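Local coordinates for plasmin and fibronectin-binding protein A (Streptococcus pneumoniae, PDB 4MR0) that acts as a fibronectin-dependent adhesin and invasin on the pneumococcal surface, binding human fibronectin, plasmin, plasminogen and serum albumin, at residues G343-T355 with F371-F384. Numbering follows the deposited sequence.
Sequences GELVTAIGTHYQT and FDNMMYAGVRFTGF
Leu345 O takes the N-H of Met375 at 2.9 Å, opening a run of backbone bonds that ties 343-355 to 371-384 in parallel. One residue on, Val346 O accepts two donors: Tyr376 N, 2.8 Å away and set on a lone pair, and Ala377 N. At the corner 343-355 donates twice, from Ala348 N to Ala377 O and from Ile349 N to Gly378 O, before Arg380 N gives to Ile349 O and Thr351 N to Arg380 O. Gly350 CA lies just 3.0 Å from Arg380 O, an approach its missing side chain permits.

These are neighbouring rungs of a right-handed parallel beta-helix, the pectate lyase-like fold; 343-355 begins in PbH1 repeat 2 and 371-384 lies largely in PbH1 repeat 3. Both turn a corner in step, at Ala348-Ile349 and Gly378-Val379, where the wall of the solenoid changes direction.

At that corner apolar groups gather round Phe371. Ala348 CB sits 3.4 Å from Phe371 CD1, while Ile349 CD1 comes in at the edge of the same ring, in its plane, and Gly378 CA lies over one face. Phe336 of strand 329-337 packs on Ala348 and Met374. Ahead of the corner, Val346 and Met375 run side by side, methyl against methyl. Beyond it, with OG1 anti to the backbone N (chi1 -165°), Thr351 CG2 falls between the N and the carbonyl carbon and touches Phe384 CE1 at 3.5 Å.

Polar side chains meet at both ends. Thr382 OG1 donates to Gln354 OE1 (2.7 Å), in the plane of the amide carbonyl. At the other end Asn373 ND2 gives Glu344 OE2 a weak bond, amide and carboxylate planes 89° apart; a water bridges the pair, and Glu344 OE2 also receives Val403 N, with Lys397 N donating to Asn373 OD1. Between them, a second water links Thr347 OG1 to Arg380 NH1.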
# COMPACT_ATOMS: atom_id res chain seq x y z
N GLY A 343 -2.28 -16.38 4.34
CA GLY A 343 -2.15 -16.08 2.93
C GLY A 343 -1.55 -14.75 2.50
O GLY A 343 -1.08 -13.96 3.32
N GLU A 344 -1.58 -14.52 1.20
CA GLU A 344 -1.03 -13.30 0.61
C GLU A 344 -1.77 -12.04 1.08
O GLU A 344 -2.96 -12.08 1.35
CB GLU A 344 -1.08 -13.39 -0.92
CG GLU A 344 -0.35 -14.59 -1.51
CD GLU A 344 -1.20 -15.87 -1.55
OE1 GLU A 344 -2.35 -15.85 -1.06
OE2 GLU A 344 -0.71 -16.89 -2.08
N LEU A 345 -1.04 -10.94 1.17
CA LEU A 345 -1.62 -9.66 1.58
C LEU A 345 -2.67 -9.29 0.54
O LEU A 345 -2.58 -9.71 -0.61
CB LEU A 345 -0.54 -8.58 1.62
CG LEU A 345 0.82 -8.94 2.24
CD1 LEU A 345 1.74 -7.73 2.16
CD2 LEU A 345 0.64 -9.39 3.69
N VAL A 346 -3.67 -8.51 0.95
CA VAL A 346 -4.72 -8.09 0.03
C VAL A 346 -4.21 -6.91 -0.81
O VAL A 346 -4.22 -6.96 -2.04
CB VAL A 346 -5.99 -7.66 0.81
CG1 VAL A 346 -7.06 -7.16 -0.16
CG2 VAL A 346 -6.52 -8.85 1.61
N THR A 347 -3.74 -5.87 -0.13
CA THR A 347 -3.20 -4.68 -0.77
C THR A 347 -1.94 -4.33 -0.01
O THR A 347 -1.98 -4.13 1.20
CB THR A 347 -4.19 -3.50 -0.68
OG1 THR A 347 -5.35 -3.79 -1.46
CG2 THR A 347 -3.56 -2.21 -1.19
N ALA A 348 -0.81 -4.27 -0.70
CA ALA A 348 0.45 -3.97 -0.02
C ALA A 348 0.56 -2.54 0.49
O ALA A 348 0.89 -2.31 1.66
CB ALA A 348 1.64 -4.30 -0.92
N ILE A 349 0.27 -1.57 -0.37
CA ILE A 349 0.42 -0.16 -0.01
C ILE A 349 -0.67 0.73 -0.57
O ILE A 349 -1.11 0.54 -1.71
CB ILE A 349 1.77 0.40 -0.56
CG1 ILE A 349 2.93 -0.49 -0.13
CG2 ILE A 349 1.98 1.83 -0.08
CD1 ILE A 349 4.23 -0.19 -0.88
N GLY A 350 -1.10 1.70 0.22
CA GLY A 350 -2.10 2.63 -0.28
C GLY A 350 -3.03 3.19 0.78
O GLY A 350 -2.67 3.28 1.95
N THR A 351 -4.21 3.60 0.34
CA THR A 351 -5.22 4.10 1.25
C THR A 351 -6.55 4.11 0.49
O THR A 351 -6.57 3.97 -0.73
CB THR A 351 -4.88 5.50 1.80
OG1 THR A 351 -5.72 5.77 2.94
CG2 THR A 351 -5.08 6.58 0.75
N HIS A 352 -7.64 4.27 1.22
CA HIS A 352 -8.96 4.20 0.61
C HIS A 352 -9.93 5.26 1.11
O HIS A 352 -11.14 5.05 1.07
CB HIS A 352 -9.56 2.84 0.94
CG HIS A 352 -9.55 2.56 2.41
ND1 HIS A 352 -8.45 2.05 3.07
CD2 HIS A 352 -10.47 2.80 3.37
CE1 HIS A 352 -8.70 1.99 4.36
NE2 HIS A 352 -9.92 2.44 4.58
N TYR A 353 -9.42 6.39 1.58
CA TYR A 353 -10.30 7.40 2.13
C TYR A 353 -9.78 8.82 2.00
O TYR A 353 -8.58 9.07 2.14
CB TYR A 353 -10.53 7.07 3.61
CG TYR A 353 -11.35 8.07 4.39
CD1 TYR A 353 -12.73 8.17 4.22
CD2 TYR A 353 -10.76 8.90 5.35
CE1 TYR A 353 -13.50 9.06 4.97
CE2 TYR A 353 -11.51 9.79 6.11
CZ TYR A 353 -12.88 9.86 5.92
OH TYR A 353 -13.63 10.74 6.68
N GLN A 354 -10.69 9.75 1.71
CA GLN A 354 -10.37 11.16 1.59
C GLN A 354 -11.66 11.96 1.64
O GLN A 354 -12.72 11.45 1.29
CB GLN A 354 -9.62 11.45 0.28
CG GLN A 354 -10.46 11.35 -0.99
CD GLN A 354 -9.72 11.85 -2.23
OE1 GLN A 354 -9.51 11.10 -3.18
NE2 GLN A 354 -9.33 13.12 -2.21
N THR A 355 -11.58 13.21 2.08
CA THR A 355 -12.74 14.09 2.15
C THR A 355 -12.26 15.51 1.85
O THR A 355 -11.06 15.75 1.73
CB THR A 355 -13.38 14.12 3.55
OG1 THR A 355 -12.50 14.79 4.45
CG2 THR A 355 -13.65 12.71 4.06
N PHE A 371 6.11 -7.19 -5.05
CA PHE A 371 4.75 -7.48 -4.60
C PHE A 371 4.43 -8.87 -5.14
O PHE A 371 3.99 -9.02 -6.28
CB PHE A 371 3.80 -6.43 -5.17
CG PHE A 371 4.13 -5.03 -4.75
CD1 PHE A 371 3.97 -4.63 -3.42
CD2 PHE A 371 4.61 -4.11 -5.67
CE1 PHE A 371 4.29 -3.32 -3.02
CE2 PHE A 371 4.92 -2.80 -5.29
CZ PHE A 371 4.76 -2.40 -3.96
N ASP A 372 4.66 -9.86 -4.29
CA ASP A 372 4.50 -11.27 -4.65
C ASP A 372 3.13 -11.91 -4.50
O ASP A 372 2.81 -12.50 -3.47
CB ASP A 372 5.53 -12.08 -3.87
CG ASP A 372 5.86 -13.41 -4.53
OD1 ASP A 372 5.21 -13.76 -5.53
OD2 ASP A 372 6.77 -14.10 -4.03
N ASN A 373 2.32 -11.79 -5.55
CA ASN A 373 0.99 -12.39 -5.59
C ASN A 373 -0.04 -11.81 -4.62
O ASN A 373 -0.67 -12.55 -3.86
CB ASN A 373 1.12 -13.91 -5.38
CG ASN A 373 -0.09 -14.69 -5.90
OD1 ASN A 373 -0.59 -14.42 -6.99
ND2 ASN A 373 -0.54 -15.67 -5.11
N MET A 374 -0.21 -10.48 -4.63
CA MET A 374 -1.19 -9.84 -3.75
C MET A 374 -2.58 -10.25 -4.24
O MET A 374 -2.77 -10.52 -5.42
CB MET A 374 -1.06 -8.32 -3.81
CG MET A 374 -0.25 -7.69 -2.66
SD MET A 374 1.49 -8.11 -2.50
CE MET A 374 1.37 -9.74 -1.66
N MET A 375 -3.55 -10.29 -3.33
CA MET A 375 -4.91 -10.68 -3.67
C MET A 375 -5.69 -9.62 -4.45
O MET A 375 -6.52 -9.94 -5.30
CB MET A 375 -5.67 -11.06 -2.39
CG MET A 375 -7.13 -11.44 -2.62
SD MET A 375 -7.98 -11.80 -1.05
CE MET A 375 -8.65 -10.26 -0.69
N TYR A 376 -5.41 -8.35 -4.17
CA TYR A 376 -6.14 -7.29 -4.84
C TYR A 376 -5.28 -6.28 -5.58
O TYR A 376 -5.61 -5.87 -6.70
CB TYR A 376 -7.03 -6.56 -3.82
CG TYR A 376 -7.96 -5.54 -4.43
CD1 TYR A 376 -8.61 -5.79 -5.64
CD2 TYR A 376 -8.23 -4.34 -3.77
CE1 TYR A 376 -9.50 -4.86 -6.18
CE2 TYR A 376 -9.13 -3.41 -4.30
CZ TYR A 376 -9.75 -3.68 -5.51
OH TYR A 376 -10.63 -2.77 -6.04
N ALA A 377 -4.17 -5.87 -4.96
CA ALA A 377 -3.31 -4.89 -5.59
C ALA A 377 -2.00 -4.71 -4.84
O ALA A 377 -1.93 -4.89 -3.63
CB ALA A 377 -4.03 -3.56 -5.67
N GLY A 378 -0.96 -4.34 -5.58
CA GLY A 378 0.32 -4.09 -4.94
C GLY A 378 0.22 -2.68 -4.38
O GLY A 378 0.64 -2.40 -3.24
N VAL A 379 -0.35 -1.79 -5.18
CA VAL A 379 -0.51 -0.38 -4.82
C VAL A 379 -1.90 0.12 -5.24
O VAL A 379 -2.26 0.06 -6.41
CB VAL A 379 0.56 0.49 -5.54
CG1 VAL A 379 0.39 1.95 -5.20
CG2 VAL A 379 1.96 0.00 -5.16
N ARG A 380 -2.67 0.61 -4.27
CA ARG A 380 -4.00 1.13 -4.56
C ARG A 380 -4.26 2.33 -3.66
O ARG A 380 -4.09 2.25 -2.44
CB ARG A 380 -5.06 0.05 -4.31
CG ARG A 380 -6.50 0.57 -4.39
CD ARG A 380 -7.49 -0.59 -4.38
NE ARG A 380 -8.88 -0.15 -4.41
CZ ARG A 380 -9.59 0.20 -3.34
NH1 ARG A 380 -9.05 0.16 -2.14
NH2 ARG A 380 -10.86 0.56 -3.48
N PHE A 381 -4.69 3.44 -4.25
CA PHE A 381 -4.92 4.64 -3.46
C PHE A 381 -5.82 5.67 -4.12
O PHE A 381 -5.99 5.69 -5.35
CB PHE A 381 -3.57 5.31 -3.17
CG PHE A 381 -2.82 5.71 -4.42
CD1 PHE A 381 -2.01 4.80 -5.10
CD2 PHE A 381 -2.95 7.00 -4.95
CE1 PHE A 381 -1.36 5.15 -6.28
CE2 PHE A 381 -2.30 7.36 -6.14
CZ PHE A 381 -1.50 6.43 -6.80
N THR A 382 -6.40 6.53 -3.29
CA THR A 382 -7.22 7.65 -3.74
C THR A 382 -6.79 8.81 -2.85
O THR A 382 -6.57 8.62 -1.65
CB THR A 382 -8.75 7.40 -3.55
OG1 THR A 382 -9.47 8.57 -3.99
CG2 THR A 382 -9.09 7.14 -2.09
N GLY A 383 -6.64 9.99 -3.42
CA GLY A 383 -6.23 11.13 -2.62
C GLY A 383 -4.74 11.33 -2.38
O GLY A 383 -4.35 11.75 -1.29
N PHE A 384 -3.91 11.00 -3.36
CA PHE A 384 -2.46 11.21 -3.24
C PHE A 384 -2.05 12.25 -4.28
O PHE A 384 -2.69 12.38 -5.32
CB PHE A 384 -1.66 9.93 -3.55
CG PHE A 384 -1.57 8.95 -2.40
CD1 PHE A 384 -2.23 9.18 -1.20
CD2 PHE A 384 -0.84 7.77 -2.55
CE1 PHE A 384 -2.17 8.24 -0.16
CE2 PHE A 384 -0.76 6.83 -1.52
CZ PHE A 384 -1.43 7.07 -0.32
O HOH W 1 1.75 -17.03 -3.18
O HOH W 2 -6.96 -1.91 -1.08
O HOH W 3 -6.00 10.52 0.90